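Local structure of complement factor MASP-3 (Homo sapiens, 3DEM) at residues D120-C124 against C138-G144; S133-Y137 against C147-Y153. The protein is a complement serine protease of innate immunity whose CUB1-EGF-CUB2 region, the part described here, carries its interaction sites for mannan-binding lectin and ficolins. All coordinates share one frame; numbering follows the deposited sequence.

Both contacts lie in the calcium-binding EGF domain, between the two CUB domains, with centres about 16 Å apart along the hairpin of strands 137-141 and 144-148. Contact 1 ties residues 120-124 to the first strand and the turn, and holds the calcium ion; contact 2 ties residues 133-137 to the end of the second strand, its Cys134 side chain about 11 Å from that ion. Their disulfides, Cys124-Cys138 and Cys134-Cys147, interleave along the chain in the one-three, two-four order of EGF domains. A probable hydrogen bond between His139 NE2 and Ser148 OG, 2.7 Å apart, joins them, while His139 ND1 is hydrogen-bonded to Tyr42 OH of the second subunit, which contact 2 also touches.

Contact 1: residues D120-C124 against C138-G144; sequences DVDEC and CHNYIGG. With CA (calcium ion), chain D.
This is a metal-centred contact at the start of the EGF domain: Asp120, Val121 and Glu123 bind one calcium ion together with Asn140, Tyr141 and Gly144 of the hairpin, where strand 111-120 leaves the first CUB domain. Asp120 OD1 reaches calcium at 2.7 Å and Glu123 OE1 at 2.6 Å; next along the chain from Asp120, the carbonyl O of Val121 lies 2.3 Å from the ion. The hairpin gives the Asn140 side chain and the carbonyls of Tyr141 and Gly144, and a water is the seventh ligand. Bent at its second torsion (chi2 92°), the Glu123 chain turns its carboxylate to the ion, and OE2 accepts from that water at 2.6 Å. Asp120 OD1 has a second task: Gly143 N donates to it from above the carboxylate plane, 2.9 Å away and nearly straight at 176°. Gly143 takes a positive phi in the type II turn, where a CB would press on Ile142 O; a side chain on Gly144 would run into Tyr141 OH, and Gly144 C lies 3.4 Å above that ring's centre. The Asp122 carboxylate stacks on the Asn140 amide, planes 7° apart, and the Cys124-Cys138 disulfide fastens the far end. Acceptors such as Glu123 OE1 and Gly144 O lie 3.1 Å apart with no proton between them, a repulsion that the calcium charge would offset, so the geometry probably depends on the bound ion.

Contact 2: residues S133-Y137 against C147-Y153; sequences SCDHY and CSCRFGY
His136 and Arg150 meet flat: the guanidinium lies over one face of the imidazole, centres 3.9 Å apart and planes at 11°. With CG of His136 beside its own backbone N (chi1 -69°), the ring reaches across to residues 149-153, and ND1 accepts a nearly straight hydrogen bond from Arg150 N, 3.1 Å long and close to the ring plane. A neutral imidazole protonated at NE2 would fit this and the cation on its face. At another edge, CE1 points onto the face of Tyr153, a T-shaped pair with centroids 4.6 Å apart and planes at 83°. Tyr153 is brought round by the type II turn that begins at Arg150, where Gly152 suits the positive phi. The EGF hairpin begins beside this group: Tyr137 and Ser148 form an antiparallel hydrogen-bonded pair, and the Cys134-Cys147 disulfide ties the loop leading into the hairpin to its second strand. The Tyr137 ring runs along the second segment, its edge to Cys149 O and to Ser148 OG, which is hydrogen-bonded to His139 NE2, until OH lies 3.6 Å from Arg150 CG. A water joins that hydroxyl to Phe151 N, while Met44 of the second subunit packs on Tyr137.

Contact 1: residues D120-C124 against C138-G144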
loop_
_atom_site.group_PDB
_atom_site.type_symbol
_atom_site.label_atom_id
_atom_site.label_comp_id
_atom_site.label_asym_id
_atom_site.label_seq_id
_atom_site.Cartn_x
_atom_site.Cartn_y
_atom_site.Cartn_z
ATOM N N ASP A 120 -3.696 3.413 1.702
ATOM C CA ASP A 120 -2.887 4.618 1.785
ATOM C C ASP A 120 -3.101 5.526 0.583
ATOM O O ASP A 120 -3.125 5.067 -0.558
ATOM C CB ASP A 120 -1.403 4.280 1.893
ATOM C CG ASP A 120 -0.535 5.522 1.926
ATOM O OD1 ASP A 120 -0.777 6.385 2.799
ATOM O OD2 ASP A 120 0.377 5.646 1.078
ATOM N N VAL A 121 -3.262 6.816 0.855
ATOM C CA VAL A 121 -3.273 7.830 -0.184
ATOM C C VAL A 121 -1.831 8.110 -0.582
ATOM O O VAL A 121 -0.986 8.363 0.278
ATOM C CB VAL A 121 -3.924 9.141 0.317
ATOM C CG1 VAL A 121 -3.738 10.263 -0.698
ATOM C CG2 VAL A 121 -5.397 8.923 0.621
ATOM N N ASP A 122 -1.541 8.038 -1.877
ATOM C CA ASP A 122 -0.239 8.465 -2.373
ATOM C C ASP A 122 -0.316 9.942 -2.760
ATOM O O ASP A 122 -0.644 10.278 -3.894
ATOM C CB ASP A 122 0.208 7.615 -3.564
ATOM C CG ASP A 122 1.649 7.890 -3.970
ATOM O OD1 ASP A 122 2.187 8.963 -3.626
ATOM O OD2 ASP A 122 2.250 7.026 -4.636
ATOM N N GLU A 123 -0.017 10.816 -1.804
ATOM C CA GLU A 123 -0.151 12.256 -2.012
ATOM C C GLU A 123 0.772 12.758 -3.111
ATOM O O GLU A 123 0.497 13.779 -3.735
ATOM C CB GLU A 123 0.114 13.029 -0.715
ATOM C CG GLU A 123 -0.926 12.820 0.386
ATOM C CD GLU A 123 -0.578 11.681 1.341
ATOM O OE1 GLU A 123 0.345 10.900 1.039
ATOM O OE2 GLU A 123 -1.230 11.564 2.398
ATOM N N CYS A 124 1.864 12.037 -3.348
ATOM C CA CYS A 124 2.824 12.429 -4.376
ATOM C C CYS A 124 2.265 12.239 -5.784
ATOM O O CYS A 124 2.671 12.928 -6.713
ATOM C CB CYS A 124 4.141 11.673 -4.207
ATOM S SG CYS A 124 4.891 11.901 -2.577
ATOM N N CYS A 138 9.006 14.581 -3.616
ATOM C CA CYS A 138 7.928 14.146 -2.738
ATOM C C CYS A 138 8.158 12.685 -2.356
ATOM O O CYS A 138 8.498 11.870 -3.206
ATOM C CB CYS A 138 6.572 14.298 -3.434
ATOM S SG CYS A 138 5.123 13.926 -2.394
ATOM N N HIS A 139 7.985 12.361 -1.078
ATOM C CA HIS A 139 8.167 10.992 -0.594
ATOM C C HIS A 139 6.885 10.515 0.076
ATOM O O HIS A 139 6.418 11.107 1.052
ATOM C CB HIS A 139 9.330 10.907 0.398
ATOM C CG HIS A 139 10.616 11.481 -0.116
ATOM N ND1 HIS A 139 11.558 10.722 -0.778
ATOM C CD2 HIS A 139 11.116 12.739 -0.064
ATOM C CE1 HIS A 139 12.580 11.487 -1.112
ATOM N NE2 HIS A 139 12.337 12.716 -0.692
ATOM N N ASN A 140 6.309 9.446 -0.459
ATOM C CA ASN A 140 5.092 8.888 0.103
ATOM C C ASN A 140 5.398 7.842 1.158
ATOM O O ASN A 140 6.350 7.068 1.023
ATOM C CB ASN A 140 4.230 8.262 -0.994
ATOM C CG ASN A 140 2.865 7.823 -0.486
ATOM O OD1 ASN A 140 2.191 8.557 0.233
ATOM N ND2 ASN A 140 2.451 6.627 -0.866
ATOM N N TYR A 141 4.588 7.822 2.210
ATOM C CA TYR A 141 4.601 6.719 3.161
ATOM C C TYR A 141 3.176 6.404 3.619
ATOM O O TYR A 141 2.227 7.101 3.259
ATOM C CB TYR A 141 5.525 7.004 4.353
ATOM C CG TYR A 141 5.109 8.163 5.236
ATOM C CD1 TYR A 141 4.196 7.987 6.273
ATOM C CD2 TYR A 141 5.651 9.428 5.050
ATOM C CE1 TYR A 141 3.822 9.045 7.087
ATOM C CE2 TYR A 141 5.287 10.490 5.857
ATOM C CZ TYR A 141 4.373 10.296 6.868
ATOM O OH TYR A 141 4.019 11.355 7.666
ATOM N N ILE A 142 3.040 5.345 4.407
ATOM C CA ILE A 142 1.737 4.896 4.864
ATOM C C ILE A 142 1.183 5.851 5.912
ATOM O O ILE A 142 1.707 5.943 7.020
ATOM C CB ILE A 142 1.808 3.441 5.403
ATOM C CG1 ILE A 142 2.237 2.488 4.281
ATOM C CG2 ILE A 142 0.475 3.009 5.997
ATOM C CD1 ILE A 142 2.551 1.078 4.737
ATOM N N GLY A 143 0.134 6.579 5.541
ATOM C CA GLY A 143 -0.516 7.504 6.458
ATOM C C GLY A 143 -0.131 8.959 6.282
ATOM O O GLY A 143 -0.743 9.837 6.884
ATOM N N GLY A 144 0.885 9.221 5.465
ATOM C CA GLY A 144 1.310 10.595 5.203
ATOM C C GLY A 144 2.283 10.739 4.049
ATOM O O GLY A 144 2.371 9.871 3.187
HETATM CA CA CA D . 0.650 8.432 1.855
HETATM O O HOH W 1 -1.105 9.134 3.312
#

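Contact 2: residues S133-Y137 against C147-Y153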
loop_
_atom_site.group_PDB
_atom_site.type_symbol
_atom_site.label_atom_id
_atom_site.label_comp_id
_atom_site.label_asym_id
_atom_site.label_seq_id
_atom_site.Cartn_x
_atom_site.Cartn_y
_atom_site.Cartn_z
ATOM N N SER A 133 2.397 21.801 -3.533
ATOM C CA SER A 133 3.023 20.475 -3.565
ATOM C C SER A 133 4.530 20.637 -3.406
ATOM O O SER A 133 5.036 21.759 -3.448
ATOM C CB SER A 133 2.703 19.748 -4.872
ATOM O OG SER A 133 3.220 20.463 -5.979
ATOM N N CYS A 134 5.245 19.526 -3.227
ATOM C CA CYS A 134 6.687 19.584 -2.981
ATOM C C CYS A 134 7.427 20.281 -4.118
ATOM O O CYS A 134 7.179 20.004 -5.292
ATOM C CB CYS A 134 7.259 18.187 -2.743
ATOM S SG CYS A 134 6.508 17.305 -1.354
ATOM N N ASP A 135 8.323 21.195 -3.760
ATOM C CA ASP A 135 9.113 21.939 -4.738
ATOM C C ASP A 135 10.020 20.998 -5.547
ATOM O O ASP A 135 10.022 21.045 -6.778
ATOM C CB ASP A 135 9.933 23.017 -4.024
ATOM C CG ASP A 135 10.591 24.006 -4.978
ATOM O OD1 ASP A 135 10.339 23.952 -6.198
ATOM O OD2 ASP A 135 11.367 24.853 -4.492
ATOM N N HIS A 136 10.774 20.141 -4.857
ATOM C CA HIS A 136 11.666 19.198 -5.534
ATOM C C HIS A 136 11.161 17.755 -5.450
ATOM O O HIS A 136 10.494 17.274 -6.366
ATOM C CB HIS A 136 13.099 19.289 -4.992
ATOM C CG HIS A 136 13.803 20.561 -5.343
ATOM N ND1 HIS A 136 15.053 20.879 -4.855
ATOM C CD2 HIS A 136 13.432 21.600 -6.127
ATOM C CE1 HIS A 136 15.425 22.054 -5.328
ATOM N NE2 HIS A 136 14.458 22.514 -6.101
ATOM N N TYR A 137 11.471 17.072 -4.349
ATOM C CA TYR A 137 11.095 15.668 -4.186
ATOM C C TYR A 137 9.915 15.475 -3.237
ATOM O O TYR A 137 9.838 16.109 -2.184
ATOM C CB TYR A 137 12.278 14.852 -3.667
ATOM C CG TYR A 137 13.524 14.925 -4.515
ATOM C CD1 TYR A 137 13.515 14.490 -5.834
ATOM C CD2 TYR A 137 14.719 15.406 -3.990
ATOM C CE1 TYR A 137 14.669 14.545 -6.617
ATOM C CE2 TYR A 137 15.866 15.469 -4.756
ATOM C CZ TYR A 137 15.837 15.037 -6.068
ATOM O OH TYR A 137 16.981 15.090 -6.829
ATOM N N CYS A 147 8.303 16.202 2.009
ATOM C CA CYS A 147 9.120 16.725 0.922
ATOM C C CYS A 147 10.595 16.715 1.308
ATOM O O CYS A 147 10.941 16.750 2.489
ATOM C CB CYS A 147 8.706 18.160 0.578
ATOM S SG CYS A 147 6.936 18.440 0.285
ATOM N N SER A 148 11.462 16.663 0.303
ATOM C CA SER A 148 12.894 16.855 0.510
ATOM C C SER A 148 13.465 17.618 -0.684
ATOM O O SER A 148 12.755 17.880 -1.658
ATOM C CB SER A 148 13.617 15.518 0.717
ATOM O OG SER A 148 13.908 14.891 -0.520
ATOM N N CYS A 149 14.744 17.972 -0.616
ATOM C CA CYS A 149 15.332 18.839 -1.632
ATOM C C CYS A 149 16.530 18.231 -2.339
ATOM O O CYS A 149 17.162 17.306 -1.832
ATOM C CB CYS A 149 15.714 20.182 -1.016
ATOM S SG CYS A 149 14.291 21.036 -0.331
ATOM N N ARG A 150 16.835 18.761 -3.519
ATOM C CA ARG A 150 18.043 18.373 -4.229
ATOM C C ARG A 150 19.286 18.754 -3.441
ATOM O O ARG A 150 19.278 19.703 -2.646
ATOM C CB ARG A 150 18.127 19.060 -5.589
ATOM C CG ARG A 150 17.048 18.688 -6.584
ATOM C CD ARG A 150 17.352 19.330 -7.932
ATOM N NE ARG A 150 16.140 19.822 -8.580
ATOM C CZ ARG A 150 15.982 21.059 -9.050
ATOM N NH1 ARG A 150 16.969 21.949 -8.970
ATOM N NH2 ARG A 150 14.832 21.400 -9.621
ATOM N N PHE A 151 20.356 18.008 -3.694
ATOM C CA PHE A 151 21.664 18.271 -3.130
ATOM C C PHE A 151 22.032 19.738 -3.315
ATOM O O PHE A 151 21.976 20.270 -4.426
ATOM C CB PHE A 151 22.691 17.365 -3.814
ATOM C CG PHE A 151 24.090 17.547 -3.322
ATOM C CD1 PHE A 151 24.523 16.910 -2.175
ATOM C CD2 PHE A 151 24.980 18.340 -4.022
ATOM C CE1 PHE A 151 25.822 17.072 -1.728
ATOM C CE2 PHE A 151 26.278 18.511 -3.580
ATOM C CZ PHE A 151 26.698 17.873 -2.431
ATOM N N GLY A 152 22.403 20.395 -2.222
ATOM C CA GLY A 152 22.807 21.793 -2.286
ATOM C C GLY A 152 21.693 22.744 -1.893
ATOM O O GLY A 152 21.908 23.950 -1.796
ATOM N N TYR A 153 20.500 22.199 -1.667
ATOM C CA TYR A 153 19.342 23.000 -1.265
ATOM C C TYR A 153 18.907 22.688 0.161
ATOM O O TYR A 153 19.241 21.642 0.720
ATOM C CB TYR A 153 18.156 22.747 -2.191
ATOM C CG TYR A 153 18.277 23.309 -3.592
ATOM C CD1 TYR A 153 17.594 24.464 -3.954
ATOM C CD2 TYR A 153 19.043 22.670 -4.561
ATOM C CE1 TYR A 153 17.681 24.972 -5.238
ATOM C CE2 TYR A 153 19.137 23.170 -5.846
ATOM C CZ TYR A 153 18.452 24.320 -6.179
ATOM O OH TYR A 153 18.537 24.837 -7.448
HETATM O O HOH W 2 10.333 19.757 -2.077
HETATM O O HOH W 3 19.555 15.548 -5.290
#